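Side-chain contacts in putative transcriptional regulator (PDB 3LWF), which probably binds DNA and regulates transcription as a dimeric member of the Rrf2 family: residues Arg120-Trp123 with Thr124-Asn128; Glu113-Glu116 with Ala117-Glu121; Asp97-Arg100 with Thr101-Pro105; Val130-Val133 with Leu134-Thr138. All blocks are in the same frame, centred on the assembly; numbering follows the deposited sequence.

Contact 1: residues Arg120-Trp123 with Thr124-Asn128. With SO4 (sulfate ion), chain K.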
loop_
_atom_site.group_PDB
_atom_site.type_symbol
_atom_site.label_atom_id
_atom_site.label_comp_id
_atom_site.label_asym_id
_atom_site.label_seq_id
_atom_site.Cartn_x
_atom_site.Cartn_y
_atom_site.Cartn_z
ATOM N N ARG A 120 -12.623 7.732 2.694
ATOM C CA ARG A 120 -12.705 6.310 2.511
ATOM C C ARG A 120 -12.573 5.877 1.053
ATOM O O ARG A 120 -12.045 4.799 0.767
ATOM C CB ARG A 120 -13.975 5.755 3.156
ATOM C CG ARG A 120 -13.857 5.801 4.733
ATOM C CD ARG A 120 -14.842 4.876 5.437
ATOM N NE ARG A 120 -16.226 5.159 5.034
ATOM C CZ ARG A 120 -17.034 6.043 5.629
ATOM N NH1 ARG A 120 -16.611 6.752 6.684
ATOM N NH2 ARG A 120 -18.275 6.223 5.176
ATOM N N GLU A 121 -13.014 6.732 0.137
ATOM C CA GLU A 121 -12.896 6.437 -1.300
ATOM C C GLU A 121 -11.435 6.359 -1.692
ATOM O O GLU A 121 -11.042 5.511 -2.511
ATOM C CB GLU A 121 -13.631 7.500 -2.127
ATOM C CG GLU A 121 -13.395 7.442 -3.599
ATOM C CD GLU A 121 -14.163 6.345 -4.287
ATOM O OE1 GLU A 121 -15.173 5.892 -3.734
ATOM O OE2 GLU A 121 -13.742 5.955 -5.390
ATOM N N LEU A 122 -10.601 7.194 -1.081
ATOM C CA LEU A 122 -9.192 7.107 -1.416
ATOM C C LEU A 122 -8.621 5.775 -0.962
ATOM O O LEU A 122 -7.772 5.183 -1.652
ATOM C CB LEU A 122 -8.391 8.265 -0.819
ATOM C CG LEU A 122 -6.897 8.265 -1.167
ATOM C CD1 LEU A 122 -6.802 8.333 -2.679
ATOM C CD2 LEU A 122 -6.157 9.415 -0.509
ATOM N N TRP A 123 -9.063 5.326 0.208
ATOM C CA TRP A 123 -8.491 4.131 0.806
ATOM C C TRP A 123 -8.959 2.936 -0.008
ATOM O O TRP A 123 -8.170 2.045 -0.295
ATOM C CB TRP A 123 -8.886 3.967 2.282
ATOM C CG TRP A 123 -8.546 5.126 3.257
ATOM C CD1 TRP A 123 -9.266 5.472 4.355
ATOM C CD2 TRP A 123 -7.449 6.067 3.193
ATOM N NE1 TRP A 123 -8.706 6.551 4.973
ATOM C CE2 TRP A 123 -7.588 6.935 4.284
ATOM C CE3 TRP A 123 -6.371 6.252 2.321
ATOM C CZ2 TRP A 123 -6.697 7.955 4.542
ATOM C CZ3 TRP A 123 -5.490 7.279 2.565
ATOM C CH2 TRP A 123 -5.664 8.124 3.670
ATOM N N THR A 124 -10.237 2.964 -0.396
ATOM C CA THR A 124 -10.863 1.960 -1.267
ATOM C C THR A 124 -10.054 1.777 -2.545
ATOM O O THR A 124 -9.685 0.643 -2.934
ATOM C CB THR A 124 -12.299 2.361 -1.566
ATOM O OG1 THR A 124 -13.044 2.383 -0.343
ATOM C CG2 THR A 124 -12.985 1.400 -2.524
ATOM N N ARG A 125 -9.718 2.890 -3.180
ATOM C CA ARG A 125 -8.969 2.833 -4.444
ATOM C C ARG A 125 -7.560 2.282 -4.281
ATOM O O ARG A 125 -7.083 1.502 -5.117
ATOM C CB ARG A 125 -8.906 4.200 -5.120
ATOM C CG ARG A 125 -10.246 4.625 -5.672
ATOM C CD ARG A 125 -10.201 6.006 -6.290
ATOM N NE ARG A 125 -11.520 6.380 -6.785
ATOM C CZ ARG A 125 -11.769 6.977 -7.945
ATOM N NH1 ARG A 125 -10.801 7.282 -8.792
ATOM N NH2 ARG A 125 -13.021 7.263 -8.254
HETATM N N MSE A 126 -6.885 2.718 -3.233
HETATM C CA MSE A 126 -5.546 2.221 -2.942
HETATM C C MSE A 126 -5.554 0.701 -2.665
HETATM O O MSE A 126 -4.662 -0.010 -3.130
HETATM C CB MSE A 126 -4.964 2.956 -1.760
HETATM C CG MSE A 126 -4.601 4.363 -2.074
HETATM SE SE MSE A 126 -3.896 5.187 -0.437
HETATM C CE MSE A 126 -3.337 6.846 -1.169
ATOM N N ARG A 127 -6.570 0.253 -1.923
ATOM C CA ARG A 127 -6.741 -1.134 -1.518
ATOM C C ARG A 127 -7.022 -1.963 -2.783
ATOM O O ARG A 127 -6.421 -3.011 -2.987
ATOM C CB ARG A 127 -7.939 -1.225 -0.558
ATOM C CG ARG A 127 -8.175 -2.578 0.116
ATOM C CD ARG A 127 -8.889 -3.606 -0.743
ATOM N NE ARG A 127 -10.045 -3.058 -1.424
ATOM C CZ ARG A 127 -11.218 -2.770 -0.854
ATOM N NH1 ARG A 127 -11.438 -2.966 0.430
ATOM N NH2 ARG A 127 -12.192 -2.264 -1.601
ATOM N N ASN A 128 -7.972 -1.512 -3.605
ATOM C CA ASN A 128 -8.266 -2.195 -4.866
ATOM C C ASN A 128 -7.021 -2.334 -5.721
ATOM O O ASN A 128 -6.772 -3.401 -6.310
ATOM C CB ASN A 128 -9.431 -1.517 -5.621
ATOM C CG ASN A 128 -10.751 -1.705 -4.905
ATOM O OD1 ASN A 128 -10.819 -2.469 -3.950
ATOM N ND2 ASN A 128 -11.791 -1.004 -5.329
HETATM S S SO4 K . -12.236 6.961 -12.431
HETATM O O1 SO4 K . -12.224 7.872 -11.282
HETATM O O2 SO4 K . -11.376 7.459 -13.509
HETATM O O3 SO4 K . -11.759 5.633 -12.061
HETATM O O4 SO4 K . -13.606 6.890 -12.918
HETATM O O HOH W 1 -15.448 4.572 -1.488
#

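Contact 2: residues Glu113-Glu116 with Ala117-Glu121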
loop_
_atom_site.group_PDB
_atom_site.type_symbol
_atom_site.label_atom_id
_atom_site.label_comp_id
_atom_site.label_asym_id
_atom_site.label_seq_id
_atom_site.Cartn_x
_atom_site.Cartn_y
_atom_site.Cartn_z
ATOM N N GLU A 113 -11.984 7.049 12.928
ATOM C CA GLU A 113 -13.424 7.082 13.297
ATOM C C GLU A 113 -14.200 8.268 12.727
ATOM O O GLU A 113 -15.367 8.129 12.374
ATOM C CB GLU A 113 -13.624 7.065 14.824
ATOM N N ASP A 114 -13.566 9.428 12.653
ATOM C CA ASP A 114 -14.256 10.633 12.185
ATOM C C ASP A 114 -14.312 10.742 10.654
ATOM O O ASP A 114 -15.013 11.602 10.119
ATOM C CB ASP A 114 -13.644 11.919 12.815
ATOM C CG ASP A 114 -12.102 12.112 12.524
ATOM O OD1 ASP A 114 -11.508 11.392 11.681
ATOM O OD2 ASP A 114 -11.487 13.014 13.162
ATOM N N GLU A 115 -13.586 9.869 9.951
ATOM C CA GLU A 115 -13.434 10.014 8.504
ATOM C C GLU A 115 -14.756 9.887 7.832
ATOM O O GLU A 115 -15.656 9.212 8.335
ATOM C CB GLU A 115 -12.449 9.006 7.907
ATOM C CG GLU A 115 -11.063 9.534 8.012
ATOM C CD GLU A 115 -9.994 8.569 7.573
ATOM O OE1 GLU A 115 -10.328 7.425 7.157
ATOM O OE2 GLU A 115 -8.811 8.998 7.643
ATOM N N GLU A 116 -14.874 10.575 6.707
ATOM C CA GLU A 116 -16.084 10.535 5.938
ATOM C C GLU A 116 -15.885 9.779 4.627
ATOM O O GLU A 116 -14.788 9.315 4.309
ATOM C CB GLU A 116 -16.580 11.964 5.736
ATOM C CG GLU A 116 -17.182 12.545 7.041
ATOM C CD GLU A 116 -17.065 14.076 7.181
ATOM O OE1 GLU A 116 -16.136 14.701 6.622
ATOM O OE2 GLU A 116 -17.880 14.659 7.910
ATOM N N ALA A 117 -16.964 9.637 3.872
ATOM C CA ALA A 117 -16.953 8.828 2.658
ATOM C C ALA A 117 -15.858 9.265 1.659
ATOM O O ALA A 117 -15.209 8.427 1.049
ATOM C CB ALA A 117 -18.351 8.823 2.007
ATOM N N ALA A 118 -15.638 10.569 1.523
ATOM C CA ALA A 118 -14.649 11.080 0.556
ATOM C C ALA A 118 -13.260 10.538 0.832
ATOM O O ALA A 118 -12.552 10.108 -0.101
ATOM C CB ALA A 118 -14.671 12.630 0.510
ATOM N N GLN A 119 -12.867 10.502 2.107
ATOM C CA GLN A 119 -11.571 9.926 2.483
ATOM C C GLN A 119 -11.545 8.412 2.310
ATOM O O GLN A 119 -10.566 7.869 1.828
ATOM C CB GLN A 119 -11.159 10.290 3.918
ATOM C CG GLN A 119 -10.801 11.755 4.089
ATOM C CD GLN A 119 -9.670 11.990 5.088
ATOM O OE1 GLN A 119 -9.778 12.873 5.939
ATOM N NE2 GLN A 119 -8.574 11.215 4.975
ATOM N N ARG A 120 -12.623 7.732 2.694
ATOM C CA ARG A 120 -12.705 6.310 2.511
ATOM C C ARG A 120 -12.573 5.877 1.053
ATOM O O ARG A 120 -12.045 4.799 0.767
ATOM C CB ARG A 120 -13.975 5.755 3.156
ATOM C CG ARG A 120 -13.857 5.801 4.733
ATOM C CD ARG A 120 -14.842 4.876 5.437
ATOM N NE ARG A 120 -16.226 5.159 5.034
ATOM C CZ ARG A 120 -17.034 6.043 5.629
ATOM N NH1 ARG A 120 -16.611 6.752 6.684
ATOM N NH2 ARG A 120 -18.275 6.223 5.176
ATOM N N GLU A 121 -13.014 6.732 0.137
ATOM C CA GLU A 121 -12.896 6.437 -1.300
ATOM C C GLU A 121 -11.435 6.359 -1.692
ATOM O O GLU A 121 -11.042 5.511 -2.511
ATOM C CB GLU A 121 -13.631 7.500 -2.127
ATOM C CG GLU A 121 -13.395 7.442 -3.599
ATOM C CD GLU A 121 -14.163 6.345 -4.287
ATOM O OE1 GLU A 121 -15.173 5.892 -3.734
ATOM O OE2 GLU A 121 -13.742 5.955 -5.390
#

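Contact 3: residues Asp97-Arg100 with Thr101-Pro105. With SO4 (sulfate ion), chain F.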
loop_
_atom_site.group_PDB
_atom_site.type_symbol
_atom_site.label_atom_id
_atom_site.label_comp_id
_atom_site.label_asym_id
_atom_site.label_seq_id
_atom_site.Cartn_x
_atom_site.Cartn_y
_atom_site.Cartn_z
ATOM N N ASP A 97 -1.698 -15.745 -3.943
ATOM C CA ASP A 97 -1.750 -17.147 -3.528
ATOM C C ASP A 97 -0.778 -17.393 -2.386
ATOM O O ASP A 97 -1.159 -17.885 -1.363
ATOM C CB ASP A 97 -1.343 -18.103 -4.695
ATOM C CG ASP A 97 -2.415 -18.225 -5.772
ATOM O OD1 ASP A 97 -3.580 -18.052 -5.421
ATOM O OD2 ASP A 97 -2.095 -18.491 -6.965
ATOM N N ILE A 98 0.492 -17.048 -2.595
ATOM C CA ILE A 98 1.530 -17.329 -1.658
ATOM C C ILE A 98 1.421 -16.455 -0.393
ATOM O O ILE A 98 1.402 -16.978 0.711
ATOM C CB ILE A 98 2.940 -17.055 -2.260
ATOM C CG1 ILE A 98 3.236 -17.823 -3.567
ATOM C CG2 ILE A 98 3.999 -17.270 -1.190
ATOM C CD1 ILE A 98 2.648 -19.153 -3.725
ATOM N N ILE A 99 1.354 -15.129 -0.583
ATOM C CA ILE A 99 1.394 -14.166 0.489
ATOM C C ILE A 99 0.190 -14.365 1.408
ATOM O O ILE A 99 0.347 -14.420 2.611
ATOM C CB ILE A 99 1.386 -12.698 -0.058
ATOM C CG1 ILE A 99 2.673 -12.340 -0.831
ATOM C CG2 ILE A 99 1.121 -11.659 1.056
ATOM C CD1 ILE A 99 3.940 -12.422 -0.046
ATOM N N ARG A 100 -1.008 -14.487 0.868
ATOM C CA ARG A 100 -2.173 -14.629 1.757
ATOM C C ARG A 100 -2.220 -15.998 2.431
ATOM O O ARG A 100 -2.877 -16.149 3.465
ATOM C CB ARG A 100 -3.476 -14.357 1.021
ATOM C CG ARG A 100 -3.586 -12.940 0.476
ATOM C CD ARG A 100 -5.047 -12.544 0.321
ATOM N NE ARG A 100 -5.231 -11.328 -0.464
ATOM C CZ ARG A 100 -5.197 -11.279 -1.789
ATOM N NH1 ARG A 100 -4.946 -12.379 -2.497
ATOM N NH2 ARG A 100 -5.384 -10.125 -2.416
ATOM N N THR A 101 -1.524 -16.995 1.873
ATOM C CA THR A 101 -1.420 -18.298 2.557
ATOM C C THR A 101 -0.553 -18.183 3.807
ATOM O O THR A 101 -0.838 -18.805 4.832
ATOM C CB THR A 101 -0.866 -19.411 1.611
ATOM O OG1 THR A 101 -1.738 -19.567 0.488
ATOM C CG2 THR A 101 -0.716 -20.741 2.327
ATOM N N LEU A 102 0.489 -17.373 3.743
ATOM C CA LEU A 102 1.514 -17.327 4.797
ATOM C C LEU A 102 1.382 -16.155 5.787
ATOM O O LEU A 102 1.825 -16.276 6.935
ATOM C CB LEU A 102 2.926 -17.369 4.163
ATOM C CG LEU A 102 3.264 -18.766 3.592
ATOM C CD1 LEU A 102 4.582 -18.775 2.837
ATOM C CD2 LEU A 102 3.291 -19.829 4.715
ATOM N N GLU A 103 0.806 -15.032 5.349
ATOM C CA GLU A 103 0.613 -13.872 6.201
ATOM C C GLU A 103 -0.743 -13.873 6.794
ATOM O O GLU A 103 -1.700 -14.319 6.199
ATOM C CB GLU A 103 0.771 -12.579 5.424
ATOM C CG GLU A 103 2.186 -12.406 4.875
ATOM C CD GLU A 103 3.170 -11.969 5.955
ATOM O OE1 GLU A 103 2.871 -11.009 6.675
ATOM O OE2 GLU A 103 4.239 -12.565 6.096
ATOM N N GLY A 104 -0.850 -13.302 7.963
ATOM C CA GLY A 104 -2.159 -12.881 8.407
ATOM C C GLY A 104 -2.724 -11.784 7.497
ATOM O O GLY A 104 -2.061 -11.317 6.547
ATOM N N PRO A 105 -3.959 -11.362 7.781
ATOM C CA PRO A 105 -4.573 -10.270 7.024
ATOM C C PRO A 105 -3.625 -9.093 7.002
ATOM O O PRO A 105 -3.125 -8.729 8.051
ATOM C CB PRO A 105 -5.848 -9.942 7.838
ATOM C CG PRO A 105 -6.157 -11.206 8.565
ATOM C CD PRO A 105 -4.801 -11.804 8.908
HETATM S S SO4 F . 1.132 -11.499 10.887
HETATM O O1 SO4 F . 0.969 -10.051 10.728
HETATM O O2 SO4 F . 2.179 -11.747 11.881
HETATM O O3 SO4 F . -0.183 -11.966 11.328
HETATM O O4 SO4 F . 1.526 -12.057 9.585
#

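Contact 4: residues Val130-Val133 with Leu134-Thr138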
loop_
_atom_site.group_PDB
_atom_site.type_symbol
_atom_site.label_atom_id
_atom_site.label_comp_id
_atom_site.label_asym_id
_atom_site.label_seq_id
_atom_site.Cartn_x
_atom_site.Cartn_y
_atom_site.Cartn_z
ATOM N N VAL A 130 -3.743 -2.359 -4.857
ATOM C CA VAL A 130 -2.670 -3.229 -4.360
ATOM C C VAL A 130 -3.129 -4.688 -4.444
ATOM O O VAL A 130 -2.378 -5.579 -4.829
ATOM C CB VAL A 130 -2.298 -2.895 -2.904
ATOM C CG1 VAL A 130 -1.420 -3.981 -2.287
ATOM C CG2 VAL A 130 -1.657 -1.530 -2.846
ATOM N N ARG A 131 -4.383 -4.900 -4.075
ATOM C CA ARG A 131 -4.994 -6.203 -4.152
ATOM C C ARG A 131 -4.927 -6.764 -5.571
ATOM O O ARG A 131 -4.694 -7.953 -5.772
ATOM C CB ARG A 131 -6.444 -6.096 -3.732
ATOM C CG ARG A 131 -7.188 -7.363 -4.011
ATOM C CD ARG A 131 -8.482 -7.388 -3.210
ATOM N NE ARG A 131 -9.496 -6.648 -3.912
ATOM C CZ ARG A 131 -10.646 -6.242 -3.384
ATOM N NH1 ARG A 131 -10.947 -6.489 -2.099
ATOM N NH2 ARG A 131 -11.483 -5.553 -4.161
ATOM N N ASP A 132 -5.141 -5.898 -6.555
ATOM C CA ASP A 132 -5.066 -6.324 -7.935
ATOM C C ASP A 132 -3.662 -6.715 -8.342
ATOM O O ASP A 132 -3.506 -7.636 -9.118
ATOM C CB ASP A 132 -5.617 -5.255 -8.886
ATOM C CG ASP A 132 -7.130 -5.136 -8.789
ATOM O OD1 ASP A 132 -7.736 -6.057 -8.200
ATOM O OD2 ASP A 132 -7.707 -4.125 -9.269
ATOM N N VAL A 133 -2.654 -6.006 -7.855
ATOM C CA VAL A 133 -1.290 -6.394 -8.138
ATOM C C VAL A 133 -1.007 -7.832 -7.598
ATOM O O VAL A 133 -0.398 -8.658 -8.297
ATOM C CB VAL A 133 -0.305 -5.394 -7.551
ATOM C CG1 VAL A 133 1.109 -5.989 -7.517
ATOM C CG2 VAL A 133 -0.369 -4.078 -8.336
ATOM N N LEU A 134 -1.443 -8.106 -6.366
ATOM C CA LEU A 134 -1.259 -9.421 -5.744
ATOM C C LEU A 134 -1.947 -10.503 -6.525
ATOM O O LEU A 134 -1.398 -11.576 -6.717
ATOM C CB LEU A 134 -1.804 -9.463 -4.307
ATOM C CG LEU A 134 -0.878 -8.950 -3.219
ATOM C CD1 LEU A 134 -1.600 -9.069 -1.882
ATOM C CD2 LEU A 134 0.454 -9.739 -3.220
ATOM N N ASP A 135 -3.147 -10.194 -6.989
ATOM C CA ASP A 135 -3.989 -11.155 -7.669
ATOM C C ASP A 135 -3.677 -11.353 -9.126
ATOM O O ASP A 135 -4.048 -12.378 -9.669
ATOM C CB ASP A 135 -5.454 -10.788 -7.495
ATOM C CG ASP A 135 -5.901 -10.995 -6.077
ATOM O OD1 ASP A 135 -5.219 -11.756 -5.366
ATOM O OD2 ASP A 135 -6.903 -10.401 -5.666
ATOM N N GLN A 136 -2.950 -10.435 -9.748
ATOM C CA GLN A 136 -2.655 -10.568 -11.174
ATOM C C GLN A 136 -1.160 -10.733 -11.479
ATOM O O GLN A 136 -0.791 -10.835 -12.627
ATOM C CB GLN A 136 -3.191 -9.337 -11.919
ATOM C CG GLN A 136 -4.723 -9.190 -11.854
ATOM C CD GLN A 136 -5.192 -7.761 -12.163
ATOM O OE1 GLN A 136 -4.575 -7.047 -12.960
ATOM N NE2 GLN A 136 -6.277 -7.337 -11.522
ATOM N N THR A 137 -0.293 -10.680 -10.481
ATOM C CA THR A 137 1.138 -10.856 -10.720
ATOM C C THR A 137 1.448 -12.310 -10.402
ATOM O O THR A 137 1.137 -12.772 -9.289
ATOM C CB THR A 137 2.000 -9.925 -9.816
ATOM O OG1 THR A 137 1.607 -8.570 -10.024
ATOM C CG2 THR A 137 3.515 -10.072 -10.069
ATOM N N THR A 138 2.074 -13.014 -11.351
ATOM C CA THR A 138 2.385 -14.422 -11.197
ATOM C C THR A 138 3.836 -14.651 -10.834
ATOM O O THR A 138 4.690 -13.744 -10.933
ATOM C CB THR A 138 2.132 -15.189 -12.517
ATOM O OG1 THR A 138 2.993 -14.657 -13.553
ATOM C CG2 THR A 138 0.676 -15.099 -12.917
#

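Contact 1: residues Arg120-Trp123 with Thr124-Asn128
R120 to W123 and T124 to N128 form consecutive turns of one alpha helix, and four backbone bonds of the i to i+4 kind tie them together: T124 to R120, R125 to E121, M126 to L122 and R127 to W123. This is part of the long helix 117-136, which packs against the second subunit of this Rrf2-family protein.

On one face E121 and R125, a turn apart, make a salt bridge. R125 reaches it with a chain extended from CG to NE, whereas E121 bends at chi2 (77°). R125 NE donates to E121 OE2 at 2.7 Å, almost straight; E121 OE2 takes the bond on its anti lone pair and lies in the guanidinium plane of R125, although the carboxylate itself is turned 69° from that plane. The same oxygen also accepts from T147 OG1 of the second subunit, so the intrahelical pair is tied into the interface. Beyond it, R125 NH1 and NH2 both donate to O1 of a sulfate, probably from the crystallisation liquor.

On the apolar face M126, present as selenomethionine, meets both W123, three residues back, and L122, four back. It runs extended beside W123, its selenium SE at the edge of the indole, 3.9 Å from W123 CE3, in a Met-aromatic contact; its terminal CE meets L122 CG at 3.8 Å. The indole also packs edge-to-face with F157 of the second subunit, and its NE1 donates to E115.

T124 doubles its hold on R120 O: besides the backbone N, T124 OG1 donates to that oxygen at 2.8 Å from above the carbonyl plane.

Contact 2: residues Glu113-Glu116 with Ala117-Glu121
E116 and R120 meet where the chain enters the helix: E116 occupies the N-cap position, and its carbonyl oxygen accepts the first i to i+4 bond here, from R120 N at 3.1 Å, nearly straight and in the carbonyl plane. The side chain of R120 then turns back over this entry. It is extended at chi2 but bends at chi3 (-56°), which carries the guanidinium back along the helix start until one of its faces covers the peptide joining E116 to A117, with E116 C 3.7 Å from R120 NH1. At the rim of the same group, R120 NH1 lies 3.1 Å from E115 O.

E115 is the other side chain that folds onto the helix. It is extended beyond CG, and its CG lies loosely near the side chain of Q119, one turn into the helix. Its carboxylate is divided between partners: OE1 accepts from S111, and OE2 pairs with R27 of the second subunit. Such multiple bonding would hold the buried carboxylate in place and probably favour its charged form. The chain of E116 is likewise extended, and its carboxylate forms a salt bridge with K54 of the second subunit.

An acidic loop thus leads into the N-terminal turn of helix 117-136, with E116 at the N-cap position, in a dimer interface.

Contact 3: residues Asp97-Arg100 with Thr101-Pro105
T101 OG1 comes closer to D97 O than the backbone does: the hydroxyl donates at 2.6 Å, nearly along the C=O axis, whereas T101 N makes only a weak bond to that carbonyl, at 3.4 Å. Its position follows from chi1 (-60°), which sets OG1 beside the backbone N and turns it back toward the preceding turn.

The amides of T101 and L102 are each shared between two carbonyls. T101 N adds a weak bond to I98 O, and L102 N bonds to I98 O with a weak second bond to I99 O. Such a mixture of i to i+4 and i to i+3 bonding marks the C-terminal turn of helix 95-102, which packs against helices 24-38 and 58-70; with the hairpin 74-77/83-86 these probably form the winged helix-turn-helix of Rrf2 proteins. E103 N closes the turn on I99 O at 2.8 Å.

From there E103 leaves helical geometry, yet its side chain runs beside that of I99, with E103 CG 4.0 Å from I99 CG2. A bend at chi2 (-77°) then takes the carboxylate away, to T23 and the backbone of G26 near the start of helix 24-38. G104 N donates to O4 of a sulfate at 3.1 Å, and K25 binds the same ion.

Contact 4: residues Val130-Val133 with Leu134-Thr138
V133 and T137 lie side by side and point the same way, and that alignment lets the threonine hydroxyl close the helix. T137 OG1 donates to V133 O at 2.6 Å, and the same OG1 lies 3.6 Å from V133 CG1. A chi1 of -56° places OG1 beside the T137 backbone N, which itself gives V133 O a weak bond, as does Q136 N. Three donors therefore converge on one carbonyl as the helix ends.

D132 and Q136 are also aligned, one turn apart. Here the amide of Q136 comes alongside the aliphatic part of its partner, NE2 standing 3.4 Å from D132 CB, with the amide and carboxylate planes 29° apart.

R131 and D135 instead cross at a slant. Their planar groups are nearly parallel, 9° apart, but the charged atoms do not meet: R131 NE is 4.9 Å from D135 OD2. It is the methylene R131 CG that passes this oxygen, at 3.5 Å. Each charge has another partner, D135 in R100 of the same chain and R131 in E150 of the second subunit.

These turns end helix 117-136. L134 and R131 lean on helix 95-102, V130 meets its own counterpart in the second subunit, and T138 caps the following helix 139-144.

Overall arrangement
Along the chain the order is contact 3, contact 2, contact 1, contact 4. The last three follow helix 117-136 from its entry through its middle to its end: contacts 1 and 2 share R120 and E121, with centres 10 Å apart, and contact 4 lies 15 Å from contact 1, centre to centre. Contact 3, on helix 95-102, sits 13 Å from contact 4 between centres and touches it through R100, which also packs on L134 and R131. It is about 17 Å from contact 2 at the nearest atoms. All four touch the second subunit, so each lies at or beside the dimer interface. Contacts 3 and 4 join the long helix to helix 95-102, which packs on the probable DNA-binding helices.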